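Local coordinates for putative lipid-transfer protein DIR1 (Arabidopsis thaliana, PDB 2RKN) that probably transfers lipids, binds two lysophospholipids side by side, and is required for long-distance signalling in systemic acquired resistance, at residues D3-C15 / P30-L43. Numbering follows the deposited sequence.
Sequences DLCGMSQDELNEC and PCCTALQHADFACL. With ZN (zinc ion), chain C; LP3 ((7R)-4,7-dihydroxy-N,N,N-trimethyl-10-oxo-3,5,9-trioxa-4-phosphaheptacosan-1-aminium 4-oxide), chain E; LP3 ((7R)-4,7-dihydroxy-N,N,N-trimethyl-10-oxo-3,5,9-trioxa-4-phosphaheptacosan-1-aminium 4-oxide), chain F.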
ATOM      1  N   ASP A   3      -4.349  13.271  -2.801  1.00 25.29           N
ATOM      2  CA  ASP A   3      -4.303  12.547  -1.492  1.00 27.29           C
ATOM      3  C   ASP A   3      -5.201  11.353  -1.624  1.00 29.46           C
ATOM      4  O   ASP A   3      -6.427  11.504  -1.738  1.00 26.75           O
ATOM      5  CB  ASP A   3      -4.841  13.431  -0.355  1.00 28.29           C
ATOM      6  CG  ASP A   3      -4.671  12.755   1.033  1.00 30.80           C
ATOM      7  OD1 ASP A   3      -5.387  11.806   1.366  1.00 31.79           O
ATOM      8  OD2 ASP A   3      -3.801  13.209   1.810  1.00 40.62           O
ATOM      9  N   LEU A   4      -4.644  10.151  -1.590  1.00 34.54           N
ATOM     10  CA  LEU A   4      -5.519   9.039  -1.648  0.50 34.60           C
ATOM     11  C   LEU A   4      -5.312   8.263  -0.371  1.00 33.88           C
ATOM     12  O   LEU A   4      -4.275   7.695  -0.102  1.00 34.65           O
ATOM     13  CB  LEU A   4      -5.284   8.231  -2.892  0.50 35.15           C
ATOM     14  CG  LEU A   4      -6.145   7.018  -3.245  0.50 35.49           C
ATOM     15  CD1 LEU A   4      -7.554   7.147  -2.904  0.50 38.49           C
ATOM     16  CD2 LEU A   4      -6.097   6.891  -4.664  0.50 28.74           C
ATOM     17  N   CYS A   5      -6.353   8.369   0.433  1.00 33.14           N
ATOM     18  CA  CYS A   5      -6.387   7.729   1.737  1.00 32.86           C
ATOM     19  C   CYS A   5      -5.143   8.148   2.574  1.00 32.86           C
ATOM     20  O   CYS A   5      -4.577   7.335   3.279  1.00 34.21           O
ATOM     21  CB  CYS A   5      -6.410   6.179   1.580  1.00 31.87           C
ATOM     22  SG  CYS A   5      -7.843   5.666   0.601  1.00 34.24           S
ATOM     23  N   GLY A   6      -4.739   9.399   2.450  1.00 33.48           N
ATOM     24  CA  GLY A   6      -3.602   9.864   3.274  1.00 35.82           C
ATOM     25  C   GLY A   6      -2.263   9.739   2.628  1.00 37.09           C
ATOM     26  O   GLY A   6      -1.247   9.999   3.290  1.00 41.06           O
ATOM     27  N   MET A   7      -2.217   9.172   1.391  1.00 35.19           N
ATOM     28  CA  MET A   7      -0.921   8.982   0.747  0.50 35.62           C
ATOM     29  C   MET A   7      -0.826   9.821  -0.509  1.00 34.76           C
ATOM     30  O   MET A   7      -1.798   9.966  -1.275  1.00 36.14           O
ATOM     31  CB  MET A   7      -0.694   7.517   0.416  0.50 36.83           C
ATOM     32  CG  MET A   7      -0.843   6.600   1.640  0.50 35.55           C
ATOM     33  SD  MET A   7      -0.517   4.883   1.185  0.50 39.73           S
ATOM     34  CE  MET A   7       1.179   5.094   0.564  0.50 36.48           C
ATOM     35  N   SER A   8       0.322  10.447  -0.709  1.00 34.56           N
ATOM     36  CA  SER A   8       0.514  11.208  -1.944  1.00 34.75           C
ATOM     37  C   SER A   8       0.883  10.245  -3.062  1.00 35.54           C
ATOM     38  O   SER A   8       1.175   9.070  -2.835  1.00 35.66           O
ATOM     39  CB  SER A   8       1.613  12.195  -1.721  1.00 36.38           C
ATOM     40  OG  SER A   8       2.803  11.412  -1.593  1.00 35.68           O
ATOM     41  N   GLN A   9       0.879  10.744  -4.301  1.00 36.92           N
ATOM     42  CA  GLN A   9       1.305   9.905  -5.426  0.50 36.75           C
ATOM     43  C   GLN A   9       2.713   9.407  -5.222  1.00 36.64           C
ATOM     44  O   GLN A   9       3.010   8.222  -5.476  1.00 37.07           O
ATOM     45  CB  GLN A   9       1.223  10.661  -6.761  0.50 37.36           C
ATOM     46  CG  GLN A   9      -0.164  10.998  -7.150  0.50 38.93           C
ATOM     47  CD  GLN A   9      -0.202  11.901  -8.371  0.50 41.59           C
ATOM     48  OE1 GLN A   9       0.024  11.441  -9.483  0.50 43.04           O
ATOM     49  NE2 GLN A   9      -0.464  13.188  -8.165  0.50 38.20           N
ATOM     50  N   ASP A  10       3.588  10.275  -4.706  0.50 36.99           N
ATOM     51  CA  ASP A  10       5.007   9.906  -4.442  0.50 36.40           C
ATOM     52  C   ASP A  10       5.094   8.758  -3.452  0.50 36.60           C
ATOM     53  O   ASP A  10       5.947   7.873  -3.568  0.50 34.93           O
ATOM     54  CB  ASP A  10       5.780  11.076  -3.814  0.50 38.27           C
ATOM     55  CG  ASP A  10       7.061  10.616  -3.080  0.50 39.80           C
ATOM     56  OD1 ASP A  10       7.980  10.101  -3.746  0.50 42.18           O
ATOM     57  OD2 ASP A  10       7.144  10.718  -1.829  0.50 44.16           O
ATOM     58  N   GLU A  11       4.213   8.797  -2.461  1.00 35.76           N
ATOM     59  CA  GLU A  11       4.241   7.755  -1.422  1.00 33.70           C
ATOM     60  C   GLU A  11       3.651   6.431  -1.919  1.00 34.98           C
ATOM     61  O   GLU A  11       4.161   5.333  -1.611  1.00 34.70           O
ATOM     62  CB  GLU A  11       3.462   8.201  -0.171  1.00 34.72           C
ATOM     63  CG  GLU A  11       4.287   9.314   0.612  1.00 32.55           C
ATOM     64  CD  GLU A  11       3.533  10.069   1.642  1.00 35.26           C
ATOM     65  OE1 GLU A  11       2.318  10.107   1.625  1.00 34.23           O
ATOM     66  OE2 GLU A  11       4.204  10.641   2.493  1.00 35.93           O
ATOM     67  N   LEU A  12       2.585   6.529  -2.707  1.00 34.66           N
ATOM     68  CA  LEU A  12       2.081   5.269  -3.307  1.00 34.92           C
ATOM     69  C   LEU A  12       3.169   4.665  -4.177  1.00 35.56           C
ATOM     70  O   LEU A  12       3.394   3.447  -4.141  1.00 36.48           O
ATOM     71  CB  LEU A  12       0.870   5.632  -4.188  1.00 37.00           C
ATOM     72  CG  LEU A  12      -0.370   6.021  -3.339  1.00 33.35           C
ATOM     73  CD1 LEU A  12      -1.458   6.530  -4.359  1.00 41.02           C
ATOM     74  CD2 LEU A  12      -0.900   4.929  -2.546  1.00 35.49           C
ATOM     75  N   ASN A  13       3.842   5.477  -5.010  1.00 34.27           N
ATOM     76  CA  ASN A  13       4.979   4.929  -5.857  1.00 35.47           C
ATOM     77  C   ASN A  13       6.111   4.347  -4.992  1.00 36.28           C
ATOM     78  O   ASN A  13       6.757   3.309  -5.356  1.00 36.09           O
ATOM     79  CB  ASN A  13       5.504   6.055  -6.720  1.00 35.26           C
ATOM     80  CG  ASN A  13       4.838   6.087  -8.015  1.00 44.22           C
ATOM     81  OD1 ASN A  13       4.666   5.024  -8.654  1.00 47.21           O
ATOM     82  ND2 ASN A  13       4.580   7.299  -8.515  1.00 46.01           N
ATOM     83  N   GLU A  14       6.373   4.983  -3.838  1.00 34.63           N
ATOM     84  CA  GLU A  14       7.389   4.433  -2.911  0.50 35.15           C
ATOM     85  C   GLU A  14       7.022   3.015  -2.438  1.00 35.96           C
ATOM     86  O   GLU A  14       7.896   2.081  -2.274  1.00 35.76           O
ATOM     87  CB  GLU A  14       7.514   5.344  -1.690  0.50 35.22           C
ATOM     88  CG  GLU A  14       8.746   5.075  -0.850  0.50 35.40           C
ATOM     89  CD  GLU A  14      10.083   5.168  -1.615  0.50 33.71           C
ATOM     90  OE1 GLU A  14      10.255   6.017  -2.561  0.50 34.67           O
ATOM     91  OE2 GLU A  14      10.985   4.387  -1.244  0.50 36.82           O
ATOM     92  N   CYS A  15       5.727   2.840  -2.169  1.00 34.58           N
ATOM     93  CA  CYS A  15       5.235   1.537  -1.741  1.00 34.74           C
ATOM     94  C   CYS A  15       4.974   0.488  -2.838  1.00 34.52           C
ATOM     95  O   CYS A  15       4.977  -0.729  -2.542  1.00 34.70           O
ATOM     96  CB  CYS A  15       3.958   1.661  -0.905  1.00 35.25           C
ATOM     97  SG  CYS A  15       4.211   2.488   0.736  1.00 35.55           S
ATOM     98  N   PRO A  30      10.891   4.931   3.643  1.00 35.62           N
ATOM     99  CA  PRO A  30       9.886   5.950   3.239  1.00 36.59           C
ATOM    100  C   PRO A  30       8.457   5.401   2.998  1.00 35.53           C
ATOM    101  O   PRO A  30       7.470   6.047   3.419  1.00 36.98           O
ATOM    102  CB  PRO A  30      10.498   6.542   1.972  1.00 37.41           C
ATOM    103  CG  PRO A  30      11.953   6.371   2.165  1.00 38.73           C
ATOM    104  CD  PRO A  30      12.054   4.971   2.725  1.00 37.24           C
ATOM    105  N   CYS A  31       8.377   4.161   2.469  1.00 34.45           N
ATOM    106  CA  CYS A  31       7.059   3.543   2.371  1.00 33.98           C
ATOM    107  C   CYS A  31       6.430   3.303   3.757  1.00 33.50           C
ATOM    108  O   CYS A  31       5.277   3.685   3.983  1.00 34.41           O
ATOM    109  CB  CYS A  31       7.166   2.216   1.606  1.00 33.97           C
ATOM    110  SG  CYS A  31       5.586   1.236   1.638  1.00 35.48           S
ATOM    111  N   CYS A  32       7.185   2.661   4.649  1.00 33.36           N
ATOM    112  CA  CYS A  32       6.623   2.336   5.947  1.00 33.25           C
ATOM    113  C   CYS A  32       6.279   3.599   6.719  1.00 35.24           C
ATOM    114  O   CYS A  32       5.269   3.625   7.427  1.00 36.10           O
ATOM    115  CB  CYS A  32       7.562   1.421   6.711  1.00 32.51           C
ATOM    116  SG  CYS A  32       7.757  -0.232   6.022  1.00 35.28           S
ATOM    117  N   THR A  33       7.094   4.633   6.598  1.00 34.81           N
ATOM    118  CA  THR A  33       6.816   5.852   7.334  1.00 35.56           C
ATOM    119  C   THR A  33       5.526   6.539   6.841  1.00 35.04           C
ATOM    120  O   THR A  33       4.736   7.062   7.602  1.00 34.61           O
ATOM    121  CB  THR A  33       8.000   6.806   7.211  1.00 35.44           C
ATOM    122  OG1 THR A  33       9.142   6.189   7.855  1.00 37.25           O
ATOM    123  CG2 THR A  33       7.647   8.144   7.844  1.00 39.11           C
ATOM    124  N   ALA A  34       5.326   6.527   5.514  1.00 35.32           N
ATOM    125  CA  ALA A  34       4.137   7.132   4.936  1.00 34.94           C
ATOM    126  C   ALA A  34       2.903   6.382   5.425  1.00 35.17           C
ATOM    127  O   ALA A  34       1.888   6.979   5.720  1.00 34.84           O
ATOM    128  CB  ALA A  34       4.224   7.030   3.400  1.00 36.43           C
ATOM    129  N   LEU A  35       3.004   5.042   5.507  1.00 34.72           N
ATOM    130  CA  LEU A  35       1.837   4.263   5.919  1.00 34.98           C
ATOM    131  C   LEU A  35       1.392   4.589   7.366  1.00 35.26           C
ATOM    132  O   LEU A  35       0.219   4.337   7.724  1.00 35.61           O
ATOM    133  CB  LEU A  35       2.168   2.730   5.879  1.00 35.84           C
ATOM    134  CG  LEU A  35       2.095   2.205   4.465  1.00 36.51           C
ATOM    135  CD1 LEU A  35       2.317   0.661   4.628  1.00 41.38           C
ATOM    136  CD2 LEU A  35       0.802   2.446   3.726  1.00 40.55           C
ATOM    137  N   GLN A  36       2.297   5.184   8.178  1.00 35.10           N
ATOM    138  CA  GLN A  36       1.931   5.636   9.528  1.00 36.74           C
ATOM    139  C   GLN A  36       0.843   6.740   9.516  1.00 34.83           C
ATOM    140  O   GLN A  36       0.228   6.987  10.560  1.00 35.81           O
ATOM    141  CB  GLN A  36       3.174   6.096  10.323  1.00 36.93           C
ATOM    142  CG  GLN A  36       4.194   4.979  10.442  1.00 35.69           C
ATOM    143  CD  GLN A  36       5.486   5.370  11.167  1.00 41.43           C
ATOM    144  OE1 GLN A  36       5.541   6.381  11.843  1.00 49.98           O
ATOM    145  NE2 GLN A  36       6.521   4.500  11.076  1.00 44.51           N
ATOM    146  N   HIS A  37       0.647   7.435   8.363  1.00 34.18           N
ATOM    147  CA  HIS A  37      -0.435   8.414   8.272  0.50 33.46           C
ATOM    148  C   HIS A  37      -1.452   8.056   7.183  1.00 33.51           C
ATOM    149  O   HIS A  37      -2.232   8.936   6.706  1.00 34.80           O
ATOM    150  CB  HIS A  37       0.068   9.869   8.163  0.50 35.00           C
ATOM    151  CG  HIS A  37       0.997  10.120   7.014  0.50 34.69           C
ATOM    152  ND1 HIS A  37       2.370  10.204   7.159  0.50 37.26           N
ATOM    153  CD2 HIS A  37       0.743  10.346   5.702  0.50 39.03           C
ATOM    154  CE1 HIS A  37       2.915  10.459   5.982  0.50 35.91           C
ATOM    155  NE2 HIS A  37       1.952  10.543   5.083  0.50 38.83           N
ATOM    156  N   ALA A  38      -1.488   6.776   6.799  1.00 25.45           N
ATOM    157  CA  ALA A  38      -2.474   6.312   5.829  1.00 24.40           C
ATOM    158  C   ALA A  38      -3.750   5.822   6.497  1.00 25.89           C
ATOM    159  O   ALA A  38      -3.742   5.415   7.670  1.00 26.33           O
ATOM    160  CB  ALA A  38      -1.881   5.213   4.917  1.00 22.72           C
ATOM    161  N   ASP A  39      -4.847   5.852   5.744  1.00 31.81           N
ATOM    162  CA  ASP A  39      -6.126   5.449   6.276  1.00 33.27           C
ATOM    163  C   ASP A  39      -6.412   4.054   5.704  1.00 31.79           C
ATOM    164  O   ASP A  39      -6.796   3.950   4.498  1.00 33.22           O
ATOM    165  CB  ASP A  39      -7.114   6.498   5.851  1.00 39.59           C
ATOM    166  CG  ASP A  39      -8.517   6.284   6.354  1.00 42.99           C
ATOM    167  OD1 ASP A  39      -8.882   5.115   6.771  1.00 38.28           O
ATOM    168  OD2 ASP A  39      -9.207   7.324   6.142  1.00 39.95           O
ATOM    169  N   PHE A  40      -6.228   3.017   6.538  1.00 32.73           N
ATOM    170  CA  PHE A  40      -6.336   1.662   5.987  1.00 32.56           C
ATOM    171  C   PHE A  40      -7.691   1.292   5.516  1.00 32.48           C
ATOM    172  O   PHE A  40      -7.783   0.609   4.480  1.00 34.77           O
ATOM    173  CB  PHE A  40      -5.826   0.565   6.917  1.00 34.08           C
ATOM    174  CG  PHE A  40      -4.395   0.709   7.318  1.00 35.30           C
ATOM    175  CD1 PHE A  40      -3.482   1.332   6.494  1.00 37.75           C
ATOM    176  CD2 PHE A  40      -3.949   0.139   8.480  1.00 39.04           C
ATOM    177  CE1 PHE A  40      -2.132   1.446   6.857  1.00 40.79           C
ATOM    178  CE2 PHE A  40      -2.573   0.240   8.828  1.00 40.35           C
ATOM    179  CZ  PHE A  40      -1.695   0.918   7.978  1.00 41.35           C
ATOM    180  N   ALA A  41      -8.728   1.661   6.266  1.00 32.96           N
ATOM    181  CA  ALA A  41     -10.091   1.355   5.833  1.00 33.10           C
ATOM    182  C   ALA A  41     -10.380   2.020   4.476  1.00 32.09           C
ATOM    183  O   ALA A  41     -11.100   1.460   3.626  1.00 34.12           O
ATOM    184  CB  ALA A  41     -11.076   1.831   6.882  1.00 33.00           C
ATOM    185  N   CYS A  42      -9.852   3.216   4.270  1.00 32.59           N
ATOM    186  CA  CYS A  42     -10.014   3.910   2.981  1.00 32.18           C
ATOM    187  C   CYS A  42      -9.334   3.096   1.890  1.00 32.43           C
ATOM    188  O   CYS A  42      -9.936   2.808   0.850  1.00 32.38           O
ATOM    189  CB  CYS A  42      -9.466   5.354   3.162  1.00 33.87           C
ATOM    190  SG  CYS A  42      -9.453   6.351   1.609  1.00 34.79           S
ATOM    191  N   LEU A  43      -8.111   2.641   2.213  1.00 30.39           N
ATOM    192  CA  LEU A  43      -7.334   1.869   1.220  1.00 32.36           C
ATOM    193  C   LEU A  43      -8.026   0.558   0.851  1.00 33.67           C
ATOM    194  O   LEU A  43      -8.063   0.174  -0.353  1.00 33.02           O
ATOM    195  CB  LEU A  43      -5.880   1.612   1.671  1.00 32.02           C
ATOM    196  CG  LEU A  43      -4.956   2.829   1.637  1.00 34.33           C
ATOM    197  CD1 LEU A  43      -3.669   2.672   2.484  1.00 34.83           C
ATOM    198  CD2 LEU A  43      -4.586   3.241   0.147  1.00 34.96           C
TER
HETATM  199 ZN    ZN C 202       4.036  11.128   4.443  0.65 21.14          ZN
HETATM  200  C1  LP3 E 101       5.225   8.676 -11.196  1.00 88.83           C
HETATM  201  C2  LP3 E 101       3.891   8.825 -11.825  1.00 85.11           C
HETATM  202  C3  LP3 E 101       2.822   8.506 -10.845  1.00 80.25           C
HETATM  203  C4  LP3 E 101       9.374   8.080 -13.329  1.00 97.39           C
HETATM  204  C11 LP3 E 101       1.483   6.776 -10.523  1.00 69.55           C
HETATM  205  C12 LP3 E 101       0.755   6.591  -9.203  1.00 63.39           C
HETATM  206  C13 LP3 E 101       1.274   5.395  -8.407  1.00 55.57           C
HETATM  207  C14 LP3 E 101       0.189   4.341  -8.194  1.00 49.69           C
HETATM  208  C15 LP3 E 101       0.933   3.119  -7.703  1.00 43.70           C
HETATM  209  C16 LP3 E 101       0.071   2.084  -7.026  1.00 41.29           C
HETATM  210  C17 LP3 E 101       0.813   1.630  -5.778  1.00 39.81           C
HETATM  211  C18 LP3 E 101      -0.142   1.081  -4.745  1.00 34.76           C
HETATM  212  C19 LP3 E 101       0.529   1.151  -3.382  1.00 34.57           C
HETATM  213  C20 LP3 E 101      -0.378   0.686  -2.286  1.00 34.91           C
HETATM  214  C21 LP3 E 101       0.255   1.369  -1.102  1.00 34.37           C
HETATM  215  C22 LP3 E 101       0.014   0.634   0.191  1.00 35.90           C
HETATM  216  C23 LP3 E 101      -1.268  -0.145   0.299  1.00 33.69           C
HETATM  217  C24 LP3 E 101      -1.395  -0.493   1.761  1.00 37.45           C
HETATM  218  C25 LP3 E 101      -2.649  -1.276   1.974  1.00 38.87           C
HETATM  219  C26 LP3 E 101      -3.130  -0.920   3.357  1.00 41.17           C
HETATM  220  C27 LP3 E 101      -4.089  -1.950   3.871  1.00 41.90           C
HETATM  221  C28 LP3 E 101      -5.449  -1.807   3.216  1.00 45.46           C
HETATM  222  O2  LP3 E 101       3.744  10.084 -12.232  1.00 85.71           O
HETATM  223  O3  LP3 E 101       2.725   7.220 -10.589  1.00 74.47           O
HETATM  224  O11 LP3 E 101       0.900   6.493 -11.553  1.00 71.29           O
HETATM  225  O1P LP3 E 101       8.225   7.742 -10.730  1.00 96.96           O
HETATM  226  O2P LP3 E 101       7.488  10.116 -10.920  1.00 96.98           O
HETATM  227  O3P LP3 E 101       6.181   8.277 -12.052  1.00 93.56           O
HETATM  228  O4P LP3 E 101       8.355   9.016 -12.984  1.00 97.19           O
HETATM  229  P   LP3 E 101       7.582   8.780 -11.666  1.00 97.05           P
HETATM  230  C1  LP3 F 102      -2.298   9.808 -13.395  1.00 72.22           C
HETATM  231  C2  LP3 F 102      -2.305   8.482 -12.723  1.00 68.02           C
HETATM  232  C3  LP3 F 102      -2.685   8.622 -11.288  1.00 64.06           C
HETATM  233  C4  LP3 F 102      -1.432  13.181 -11.661  1.00 76.60           C
HETATM  234  C11 LP3 F 102      -3.434   7.342  -9.648  1.00 55.60           C
HETATM  235  C12 LP3 F 102      -3.590   5.876  -9.342  1.00 51.41           C
HETATM  236  C13 LP3 F 102      -3.670   5.603  -7.843  1.00 46.99           C
HETATM  237  C14 LP3 F 102      -3.492   4.098  -7.628  1.00 43.66           C
HETATM  238  C15 LP3 F 102      -4.295   3.672  -6.420  1.00 42.56           C
HETATM  239  C16 LP3 F 102      -4.044   2.251  -5.964  1.00 39.94           C
HETATM  240  C17 LP3 F 102      -4.365   2.120  -4.476  1.00 42.95           C
HETATM  241  C18 LP3 F 102      -4.502   0.658  -4.073  1.00 42.30           C
HETATM  242  C19 LP3 F 102      -4.307   0.337  -2.594  1.00 41.35           C
HETATM  243  C20 LP3 F 102      -5.303  -0.802  -2.379  1.00 38.22           C
HETATM  244  C21 LP3 F 102      -4.893  -1.890  -1.423  1.00 34.10           C
HETATM  245  C22 LP3 F 102      -5.842  -3.085  -1.519  1.00 36.39           C
HETATM  246  C23 LP3 F 102      -5.790  -4.101  -0.353  1.00 40.97           C
HETATM  247  C24 LP3 F 102      -6.620  -5.355  -0.676  1.00 46.62           C
HETATM  248  C25 LP3 F 102      -6.538  -6.479   0.370  1.00 49.92           C
HETATM  249  C26 LP3 F 102      -7.036  -7.860  -0.110  1.00 51.21           C
HETATM  250  C27 LP3 F 102      -6.456  -9.090   0.632  1.00 52.93           C
HETATM  251  C28 LP3 F 102      -6.576 -10.439  -0.083  1.00 48.83           C
HETATM  252  O2  LP3 F 102      -3.038   7.601 -13.398  1.00 66.21           O
HETATM  253  O3  LP3 F 102      -3.591   7.761 -10.884  1.00 60.03           O
HETATM  254  O11 LP3 F 102      -3.192   8.109  -8.739  1.00 58.87           O
HETATM  255  O1P LP3 F 102      -0.395  12.313 -14.862  1.00 77.51           O
HETATM  256  O2P LP3 F 102       0.648  11.657 -12.738  1.00 79.62           O
HETATM  257  O3P LP3 F 102      -1.048  10.178 -13.747  1.00 76.90           O
HETATM  258  O4P LP3 F 102      -1.822  12.378 -12.761  1.00 77.74           O
HETATM  259  P   LP3 F 102      -0.682  11.657 -13.506  1.00 79.44           P
HETATM  260  O   HOH W   1       5.804  10.213   5.064  1.00 28.63           O
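Glu11 reaches from helix 9-15 toward helix 30-35 and meets His37 at a zinc ion. Its CB, CG and CD all run along the methyl of Ala34, CG and CD each coming within 3.6 Å of Ala34 CB. Beyond them the oxygens divide: OE2 binds the zinc ion at 2.0 Å, while OE1 accepts from Ser8 N, 3.1 Å away, from the anti side and tilted out of the carboxylate plane. In return Ser8 OG accepts from Glu11 N, completing a capping box that steadies the metal ligand from the start of its own helix. His37 supplies NE2, a water also binds, and a second zinc ion lies close to Glu11. In this conformer of His37, Ala34 O lies over one ring face and Gly6 O sits at the ring edge beside CD2.

Next to the zinc site, Met7 sets SD 3.8 Å from Leu35 CD2, while its CG packs on Ala38 CB. Asp39 N donates to Cys5 O (2.9 Å), approaching from above the carbonyl plane. Disulfides close both ends, Cys5 to Cys42 and Cys15 to Cys31; with Cys32–Cys69 and Cys44–Cys77 they make up the four-disulfide framework of plant lipid-transfer proteins. Leu43 rests CG and CD2 on Cys5 CB, then meets one acyl chain through CD1, 3.7 Å from C26 of the chain E lipid, and the other through CD2. Asn13 ND2 donates to O3 of the chain E lipid (2.8 Å). Covalent and metal links thus tie the segments together around an apolar layer, leaving zinc on a polar flank separate from the lipid tails.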